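Long-range contacts in aerobactin synthase IucC (Klebsiella pneumoniae, PDB 6CN7), which catalyses, very probably, the ATP-dependent attachment of the second N-acetyl-N-hydroxylysine to a citryl carboxylate, completing the siderophore aerobactin: residues 261-266 and 274-279; 537-542 and 566-571; 11-16 and 72-77. The protein carries 5 engineered substitutions. One frame throughout, in Å; residues are numbered along the deposited sequence.

Contact 1: residues 261-266 and 274-279; sequences RTLTNA and IKLPLT
The guanidinium of R261 has K275 CE over the centre of one face, 3.7 Å from R261 CZ, and the carbonyl of L276 at its edge. R261 NE donates to L276 O at 2.9 Å, nearly straight (175°) and within the guanidinium plane, although the donor stands above the plane of the carbonyl. A bend at chi3 (59°) turns the arginine head back to this oxygen. The return bond runs from L276 N to R261 O, 3.0 Å, so that two bonds join these residues just where the ladder ends. K275 is fully extended and lays its aliphatic chain past T262 OG1 before crossing the arginine, leaving K275 NZ 4.3 Å from R261 NH1, a proximity of like charges that probably costs some energy. On the opposite face of the hairpin, L263 and I274 lie side by side, L263 CB 3.8 Å from I274 CG2, and the L263 side chain crosses that of L276 at about a right angle, L263 CD1 4.0 Å from L276 CD1. L263 and I274 form the hydrogen-bonded antiparallel pair, T262 and K275 the non-hydrogen-bonded one. L278 CD1 packs on R261 CG. The hairpin is part of a large, branched or curled antiparallel sheet in the IucA/IucC family region: strand 262-265 pairs with strand 252-256, strand 272-275 with strand 350-355, while L263, I274 and L276 pack against L168 of strand 165-174.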
loop_
_atom_site.group_PDB
_atom_site.type_symbol
_atom_site.label_atom_id
_atom_site.label_comp_id
_atom_site.label_asym_id
_atom_site.label_seq_id
_atom_site.Cartn_x
_atom_site.Cartn_y
_atom_site.Cartn_z
ATOM N N ARG A 261 5.892 10.425 12.950
ATOM C CA ARG A 261 7.197 10.065 12.406
ATOM C C ARG A 261 8.220 9.756 13.490
ATOM O O ARG A 261 9.186 9.035 13.221
ATOM C CB ARG A 261 7.734 11.189 11.521
ATOM C CG ARG A 261 7.048 11.322 10.166
ATOM C CD ARG A 261 7.685 12.436 9.354
ATOM N NE ARG A 261 9.109 12.193 9.135
ATOM C CZ ARG A 261 9.982 13.118 8.748
ATOM N NH1 ARG A 261 9.588 14.368 8.536
ATOM N NH2 ARG A 261 11.258 12.794 8.576
ATOM N N THR A 262 8.036 10.281 14.696
ATOM C CA THR A 262 8.953 10.042 15.803
ATOM C C THR A 262 8.398 8.924 16.678
ATOM O O THR A 262 7.240 8.981 17.104
ATOM C CB THR A 262 9.163 11.314 16.627
ATOM O OG1 THR A 262 9.596 12.374 15.766
ATOM C CG2 THR A 262 10.212 11.088 17.707
ATOM N N LEU A 263 9.228 7.918 16.946
ATOM C CA LEU A 263 8.799 6.715 17.641
ATOM C C LEU A 263 9.523 6.577 18.974
ATOM O O LEU A 263 10.689 6.960 19.113
ATOM C CB LEU A 263 9.065 5.466 16.792
ATOM C CG LEU A 263 8.678 5.539 15.315
ATOM C CD1 LEU A 263 9.122 4.271 14.606
ATOM C CD2 LEU A 263 7.183 5.755 15.150
ATOM N N THR A 264 8.816 6.018 19.953
ATOM C CA THR A 264 9.377 5.701 21.257
ATOM C C THR A 264 9.599 4.199 21.359
ATOM O O THR A 264 8.773 3.406 20.894
ATOM C CB THR A 264 8.451 6.171 22.383
ATOM O OG1 THR A 264 8.273 7.590 22.297
ATOM C CG2 THR A 264 9.030 5.822 23.750
ATOM N N ASN A 265 10.719 3.809 21.965
ATOM C CA ASN A 265 11.035 2.398 22.140
ATOM C C ASN A 265 10.210 1.840 23.294
ATOM O O ASN A 265 10.344 2.293 24.436
ATOM C CB ASN A 265 12.528 2.212 22.403
ATOM C CG ASN A 265 12.962 0.763 22.303
ATOM O OD1 ASN A 265 12.238 -0.145 22.711
ATOM N ND2 ASN A 265 14.147 0.538 21.753
ATOM N N ALA A 266 9.356 0.859 22.997
ATOM C CA ALA A 266 8.494 0.264 24.008
ATOM C C ALA A 266 9.097 -0.973 24.656
ATOM O O ALA A 266 8.642 -1.373 25.733
ATOM C CB ALA A 266 7.138 -0.101 23.395
ATOM N N ILE A 274 13.505 7.657 17.853
ATOM C CA ILE A 274 13.883 7.580 16.449
ATOM C C ILE A 274 12.819 8.286 15.626
ATOM O O ILE A 274 11.623 8.186 15.919
ATOM C CB ILE A 274 14.064 6.123 15.978
ATOM C CG1 ILE A 274 14.733 6.100 14.602
ATOM C CG2 ILE A 274 12.721 5.389 15.944
ATOM C CD1 ILE A 274 15.199 4.728 14.163
ATOM N N LYS A 275 13.260 9.007 14.599
ATOM C CA LYS A 275 12.369 9.708 13.683
ATOM C C LYS A 275 12.671 9.233 12.271
ATOM O O LYS A 275 13.818 9.314 11.819
ATOM C CB LYS A 275 12.535 11.224 13.796
ATOM C CG LYS A 275 11.621 12.009 12.873
ATOM C CD LYS A 275 11.790 13.506 13.052
ATOM C CE LYS A 275 10.855 14.274 12.133
ATOM N NZ LYS A 275 10.972 15.745 12.314
ATOM N N LEU A 276 11.644 8.746 11.580
ATOM C CA LEU A 276 11.821 8.118 10.283
ATOM C C LEU A 276 10.955 8.809 9.236
ATOM O O LEU A 276 9.937 9.418 9.577
ATOM C CB LEU A 276 11.459 6.629 10.350
ATOM C CG LEU A 276 12.352 5.814 11.292
ATOM C CD1 LEU A 276 11.735 4.464 11.631
ATOM C CD2 LEU A 276 13.732 5.627 10.681
ATOM N N PRO A 277 11.329 8.744 7.957
ATOM C CA PRO A 277 10.503 9.383 6.925
ATOM C C PRO A 277 9.187 8.650 6.702
ATOM O O PRO A 277 9.130 7.418 6.690
ATOM C CB PRO A 277 11.386 9.325 5.671
ATOM C CG PRO A 277 12.763 9.041 6.162
ATOM C CD PRO A 277 12.601 8.244 7.408
ATOM N N LEU A 278 8.124 9.432 6.524
ATOM C CA LEU A 278 6.822 8.928 6.089
ATOM C C LEU A 278 6.380 9.812 4.928
ATOM O O LEU A 278 5.953 10.952 5.136
ATOM C CB LEU A 278 5.802 8.942 7.226
ATOM C CG LEU A 278 5.981 7.921 8.355
ATOM C CD1 LEU A 278 4.953 8.157 9.456
ATOM C CD2 LEU A 278 5.872 6.498 7.831
ATOM N N THR A 279 6.488 9.292 3.709
ATOM C CA THR A 279 6.179 10.058 2.503
ATOM C C THR A 279 4.684 9.942 2.236
ATOM O O THR A 279 4.226 8.978 1.621
ATOM C CB THR A 279 6.997 9.550 1.322
ATOM O OG1 THR A 279 8.384 9.544 1.672
ATOM C CG2 THR A 279 6.792 10.438 0.103
#

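Contact 2: residues 537-542 and 566-571; sequences KPQIIR and LEDLQN
I540 and N571 meet at about a right angle, I540 CD1 lying 3.7 Å from N571 OD1. The asparagine, its CG turned opposite the backbone N (chi1 -178°), carries its amide to the loop just before strand 539-541, where N571 ND2 donates to K537 O at 3.1 Å, with the oxygen in the amide plane. N571 ND2 also bonds L535 O, and N571 OD1 caps L573 N at the start of helix 572-575. I540 and L569 form the hydrogen-bonded pair of this two-stranded antiparallel ribbon, with I540 N to L569 O at 2.8 Å and L569 N to I540 O at 3.1 Å. R542 and E567 run side by side in the same direction, their charged planes 39° apart; the R542 side chain also crosses L569 obliquely, and L569 CB lies over one face of the guanidinium, offset toward its rim. The salt bridge of R542 NH1 to E567 OE2 is one of charge alone, and the position of NH1 is uncertain. Q539 CG rests 3.3 Å from D568 OD2. Backbone bonds and one multiply bonded asparagine therefore give this surface ribbon its definite links, whereas the ionic pair at the far end probably adds a weaker, less directional attraction.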
loop_
_atom_site.group_PDB
_atom_site.type_symbol
_atom_site.label_atom_id
_atom_site.label_comp_id
_atom_site.label_asym_id
_atom_site.label_seq_id
_atom_site.Cartn_x
_atom_site.Cartn_y
_atom_site.Cartn_z
ATOM N N LYS A 537 -0.521 44.728 22.360
ATOM C CA LYS A 537 -1.246 45.562 21.420
ATOM C C LYS A 537 -2.736 45.226 21.498
ATOM O O LYS A 537 -3.106 44.066 21.704
ATOM C CB LYS A 537 -0.730 45.355 19.996
ATOM C CG LYS A 537 0.648 45.959 19.722
ATOM C CD LYS A 537 1.047 45.779 18.257
ATOM C CE LYS A 537 2.360 46.479 17.915
ATOM N NZ LYS A 537 3.560 45.636 18.183
ATOM N N PRO A 538 -3.618 46.217 21.345
ATOM C CA PRO A 538 -5.053 45.951 21.541
ATOM C C PRO A 538 -5.632 44.933 20.579
ATOM O O PRO A 538 -6.663 44.326 20.896
ATOM C CB PRO A 538 -5.700 47.332 21.353
ATOM C CG PRO A 538 -4.707 48.135 20.605
ATOM C CD PRO A 538 -3.361 47.626 21.004
ATOM N N GLN A 539 -5.014 44.720 19.422
ATOM C CA GLN A 539 -5.509 43.769 18.440
ATOM C C GLN A 539 -4.442 42.729 18.120
ATOM O O GLN A 539 -3.248 42.935 18.354
ATOM C CB GLN A 539 -5.942 44.472 17.146
ATOM C CG GLN A 539 -7.181 45.351 17.285
ATOM C CD GLN A 539 -6.853 46.806 17.570
ATOM O OE1 GLN A 539 -5.689 47.206 17.568
ATOM N NE2 GLN A 539 -7.886 47.606 17.810
ATOM N N ILE A 540 -4.898 41.601 17.585
ATOM C CA ILE A 540 -4.030 40.567 17.035
ATOM C C ILE A 540 -4.341 40.447 15.550
ATOM O O ILE A 540 -5.512 40.423 15.157
ATOM C CB ILE A 540 -4.225 39.217 17.751
ATOM C CG1 ILE A 540 -3.759 39.318 19.207
ATOM C CG2 ILE A 540 -3.462 38.103 17.029
ATOM C CD1 ILE A 540 -4.122 38.115 20.057
ATOM N N ILE A 541 -3.296 40.382 14.730
ATOM C CA ILE A 541 -3.464 40.247 13.288
ATOM C C ILE A 541 -3.872 38.817 12.966
ATOM O O ILE A 541 -3.391 37.859 13.583
ATOM C CB ILE A 541 -2.169 40.648 12.558
ATOM C CG1 ILE A 541 -1.842 42.119 12.842
ATOM C CG2 ILE A 541 -2.299 40.403 11.054
ATOM C CD1 ILE A 541 -0.489 42.572 12.321
ATOM N N ARG A 542 -4.770 38.669 11.997
ATOM C CA ARG A 542 -5.301 37.366 11.627
ATOM C C ARG A 542 -4.491 36.736 10.498
ATOM O O ARG A 542 -3.770 37.411 9.759
ATOM C CB ARG A 542 -6.759 37.484 11.187
ATOM C CG ARG A 542 -7.791 37.332 12.292
ATOM C CD ARG A 542 -9.175 37.354 11.677
ATOM N NE ARG A 542 -10.261 37.145 12.637
ATOM C CZ ARG A 542 -10.887 38.113 13.299
ATOM N NH1 ARG A 542 -10.545 39.385 13.133
ATOM N NH2 ARG A 542 -11.868 37.810 14.139
ATOM N N LEU A 566 -8.081 43.937 5.750
ATOM C CA LEU A 566 -7.285 43.858 6.971
ATOM C C LEU A 566 -8.218 43.519 8.127
ATOM O O LEU A 566 -9.120 44.295 8.458
ATOM C CB LEU A 566 -6.532 45.164 7.216
ATOM C CG LEU A 566 -7.292 46.450 7.562
ATOM C CD1 LEU A 566 -7.430 46.639 9.073
ATOM C CD2 LEU A 566 -6.580 47.653 6.953
ATOM N N GLU A 567 -8.022 42.346 8.724
ATOM C CA GLU A 567 -8.949 41.806 9.709
ATOM C C GLU A 567 -8.178 41.427 10.963
ATOM O O GLU A 567 -7.125 40.786 10.878
ATOM C CB GLU A 567 -9.697 40.591 9.135
ATOM C CG GLU A 567 -10.885 40.117 9.962
ATOM C CD GLU A 567 -11.882 41.216 10.260
ATOM O OE1 GLU A 567 -12.017 42.143 9.432
ATOM O OE2 GLU A 567 -12.523 41.158 11.333
ATOM N N ASP A 568 -8.700 41.828 12.121
ATOM C CA ASP A 568 -8.014 41.623 13.387
ATOM C C ASP A 568 -9.041 41.361 14.480
ATOM O O ASP A 568 -10.203 41.760 14.375
ATOM C CB ASP A 568 -7.140 42.831 13.749
ATOM C CG ASP A 568 -7.919 44.134 13.751
ATOM O OD1 ASP A 568 -9.136 44.104 13.470
ATOM O OD2 ASP A 568 -7.312 45.189 14.032
ATOM N N LEU A 569 -8.594 40.680 15.532
ATOM C CA LEU A 569 -9.433 40.346 16.673
ATOM C C LEU A 569 -8.793 40.879 17.949
ATOM O O LEU A 569 -7.645 41.331 17.955
ATOM C CB LEU A 569 -9.658 38.829 16.766
ATOM C CG LEU A 569 -8.431 37.935 16.957
ATOM C CD1 LEU A 569 -8.114 37.742 18.434
ATOM C CD2 LEU A 569 -8.643 36.591 16.275
ATOM N N GLN A 570 -9.554 40.819 19.038
ATOM C CA GLN A 570 -9.140 41.443 20.288
ATOM C C GLN A 570 -8.135 40.573 21.031
ATOM O O GLN A 570 -8.250 39.345 21.060
ATOM C CB GLN A 570 -10.353 41.712 21.177
ATOM C CG GLN A 570 -11.179 42.904 20.729
ATOM C CD GLN A 570 -12.347 43.188 21.650
ATOM O OE1 GLN A 570 -12.693 42.373 22.505
ATOM N NE2 GLN A 570 -12.960 44.353 21.482
ATOM N N ASN A 571 -7.150 41.228 21.641
ATOM C CA ASN A 571 -6.087 40.536 22.355
ATOM C C ASN A 571 -6.492 40.337 23.810
ATOM O O ASN A 571 -6.660 41.329 24.530
ATOM C CB ASN A 571 -4.796 41.333 22.279
ATOM C CG ASN A 571 -3.634 40.637 22.961
ATOM O OD1 ASN A 571 -3.769 39.523 23.462
ATOM N ND2 ASN A 571 -2.481 41.290 22.968
#

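Contact 3: residues 11-16 and 72-77; sequences VNRQLV and EPVLAQ
V74 leads the contact, directing its side chain at the helix that holds residues 11-16. V74 CG2 comes within 3.9 Å of R13 NH1, and the valine sits over one face of the guanidinium, the two side chains crossing at about a right angle. R13 is extended from CG to NE, which carries the flat group out far enough for its face to meet the valine; its polar end is held elsewhere, by a salt bridge to D9 and a hydrogen bond to L67 O. The other branch, V74 CG1, touches R13 CG and lies 4.1 Å from V16 CG2. V74 O meets N12 CB. L75, at the N-cap position of helix 76-87, starts away from the opposite helix, but its CD2 curls back to 3.7 Å from N12 CG. Next comes A76, whose backbone N donates to N12 OD1 at 2.9 Å and 164°, on a lone pair in the plane of the carbonyl. The amide of N12 is tied at both ends, since N12 ND2 bonds W8 O one turn earlier in its own helix. A76 CB then packs on L15 CD2 at 3.5 Å, while V16 CG2 lies close to A76 N. W48 of strand 46-54 touches both V16 and V74, and L105 of helix 91-114 reaches L15. The one hydrogen bond between the segments ties the start of helix 76-87 to helix 4-25: the side chain of N12 satisfies a first-turn N-H that lacks an intrahelical acceptor, in surroundings of otherwise mostly apolar packing.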
loop_
_atom_site.group_PDB
_atom_site.type_symbol
_atom_site.label_atom_id
_atom_site.label_comp_id
_atom_site.label_asym_id
_atom_site.label_seq_id
_atom_site.Cartn_x
_atom_site.Cartn_y
_atom_site.Cartn_z
ATOM N N VAL A 11 -19.555 10.616 18.854
ATOM C CA VAL A 11 -18.357 11.019 18.126
ATOM C C VAL A 11 -18.717 11.953 16.977
ATOM O O VAL A 11 -17.965 12.884 16.660
ATOM C CB VAL A 11 -17.592 9.775 17.638
ATOM C CG1 VAL A 11 -16.395 10.176 16.799
ATOM C CG2 VAL A 11 -17.126 8.953 18.827
ATOM N N ASN A 12 -19.864 11.723 16.332
ATOM C CA ASN A 12 -20.288 12.611 15.255
ATOM C C ASN A 12 -20.682 13.980 15.793
ATOM O O ASN A 12 -20.374 15.006 15.175
ATOM C CB ASN A 12 -21.447 11.987 14.478
ATOM C CG ASN A 12 -20.979 11.189 13.277
ATOM O OD1 ASN A 12 -20.713 11.747 12.211
ATOM N ND2 ASN A 12 -20.882 9.876 13.441
ATOM N N ARG A 13 -21.363 14.020 16.941
ATOM C CA ARG A 13 -21.746 15.300 17.529
ATOM C C ARG A 13 -20.520 16.103 17.942
ATOM O O ARG A 13 -20.433 17.306 17.670
ATOM C CB ARG A 13 -22.669 15.076 18.726
ATOM C CG ARG A 13 -24.071 14.663 18.333
ATOM C CD ARG A 13 -25.013 14.592 19.524
ATOM N NE ARG A 13 -26.353 14.202 19.096
ATOM C CZ ARG A 13 -27.318 15.052 18.759
ATOM N NH1 ARG A 13 -27.115 16.364 18.806
ATOM N NH2 ARG A 13 -28.500 14.588 18.373
ATOM N N GLN A 14 -19.556 15.453 18.598
ATOM C CA GLN A 14 -18.345 16.157 19.005
ATOM C C GLN A 14 -17.621 16.740 17.796
ATOM O O GLN A 14 -17.126 17.872 17.846
ATOM C CB GLN A 14 -17.421 15.216 19.779
ATOM C CG GLN A 14 -18.018 14.659 21.069
ATOM C CD GLN A 14 -18.115 15.689 22.175
ATOM O OE1 GLN A 14 -19.210 16.078 22.579
ATOM N NE2 GLN A 14 -16.971 16.129 22.683
ATOM N N LEU A 15 -17.552 15.986 16.697
ATOM C CA LEU A 15 -16.826 16.469 15.530
ATOM C C LEU A 15 -17.571 17.610 14.846
ATOM O O LEU A 15 -16.956 18.602 14.437
ATOM C CB LEU A 15 -16.576 15.320 14.548
ATOM C CG LEU A 15 -15.801 15.696 13.280
ATOM C CD1 LEU A 15 -14.481 16.374 13.620
ATOM C CD2 LEU A 15 -15.551 14.469 12.414
ATOM N N VAL A 16 -18.895 17.491 14.708
ATOM C CA VAL A 16 -19.680 18.580 14.129
ATOM C C VAL A 16 -19.483 19.856 14.938
ATOM O O VAL A 16 -19.271 20.940 14.381
ATOM C CB VAL A 16 -21.167 18.186 14.046
ATOM C CG1 VAL A 16 -22.041 19.399 13.717
ATOM C CG2 VAL A 16 -21.366 17.101 12.997
ATOM N N GLU A 72 -32.593 16.184 10.265
ATOM C CA GLU A 72 -31.527 15.336 9.761
ATOM C C GLU A 72 -30.725 14.770 10.933
ATOM O O GLU A 72 -30.537 15.458 11.944
ATOM C CB GLU A 72 -30.600 16.123 8.830
ATOM C CG GLU A 72 -31.253 16.593 7.546
ATOM C CD GLU A 72 -30.277 16.625 6.389
ATOM O OE1 GLU A 72 -29.893 17.738 5.968
ATOM O OE2 GLU A 72 -29.889 15.531 5.921
ATOM N N PRO A 73 -30.240 13.532 10.842
ATOM C CA PRO A 73 -29.338 13.032 11.884
ATOM C C PRO A 73 -28.025 13.798 11.862
ATOM O O PRO A 73 -27.486 14.115 10.799
ATOM C CB PRO A 73 -29.146 11.555 11.523
ATOM C CG PRO A 73 -29.438 11.479 10.068
ATOM C CD PRO A 73 -30.473 12.529 9.788
ATOM N N VAL A 74 -27.518 14.102 13.053
ATOM C CA VAL A 74 -26.320 14.921 13.201
ATOM C C VAL A 74 -25.112 14.062 12.842
ATOM O O VAL A 74 -24.694 13.202 13.619
ATOM C CB VAL A 74 -26.205 15.489 14.620
ATOM C CG1 VAL A 74 -24.955 16.348 14.760
ATOM C CG2 VAL A 74 -27.449 16.298 14.958
ATOM N N LEU A 75 -24.546 14.300 11.658
ATOM C CA LEU A 75 -23.402 13.542 11.172
ATOM C C LEU A 75 -22.379 14.494 10.573
ATOM O O LEU A 75 -22.738 15.458 9.889
ATOM C CB LEU A 75 -23.829 12.508 10.124
ATOM C CG LEU A 75 -24.853 11.475 10.599
ATOM C CD1 LEU A 75 -25.372 10.658 9.424
ATOM C CD2 LEU A 75 -24.251 10.569 11.665
ATOM N N ALA A 76 -21.099 14.218 10.837
ATOM C CA ALA A 76 -20.034 15.025 10.253
ATOM C C ALA A 76 -20.057 14.941 8.734
ATOM O O ALA A 76 -19.825 15.940 8.043
ATOM C CB ALA A 76 -18.677 14.575 10.791
ATOM N N GLN A 77 -20.337 13.751 8.196
ATOM C CA GLN A 77 -20.428 13.594 6.750
ATOM C C GLN A 77 -21.443 14.564 6.156
ATOM O O GLN A 77 -21.189 15.181 5.114
ATOM C CB GLN A 77 -20.796 12.149 6.415
ATOM C CG GLN A 77 -20.883 11.856 4.933
ATOM C CD GLN A 77 -22.286 11.523 4.482
ATOM O OE1 GLN A 77 -23.251 12.160 4.898
ATOM N NE2 GLN A 77 -22.410 10.515 3.624
#

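Overall arrangement
Contacts 1 and 3 are buried, contact 2 lies at the surface; no two share an element or touch. Contact 1, about 14 Å from the chain centre, belongs to a many-stranded sheet, whereas contact 2 is a separate two-stranded ribbon on the opposite side of that centre, about 38 Å away between centres. Contact 3, about 25 Å out like contact 2, joins helix 4-25 to the loop and first residues of helix 76-87, across 55 residues that include a whole four-stranded sheet. Backbone ladders dominate contacts 1 and 2, but an arginine makes a straight bond to a carbonyl in contact 1 and only a doubtful, charge-only pairing in contact 2; contact 3 relies on a side-chain-to-backbone bond within apolar packing.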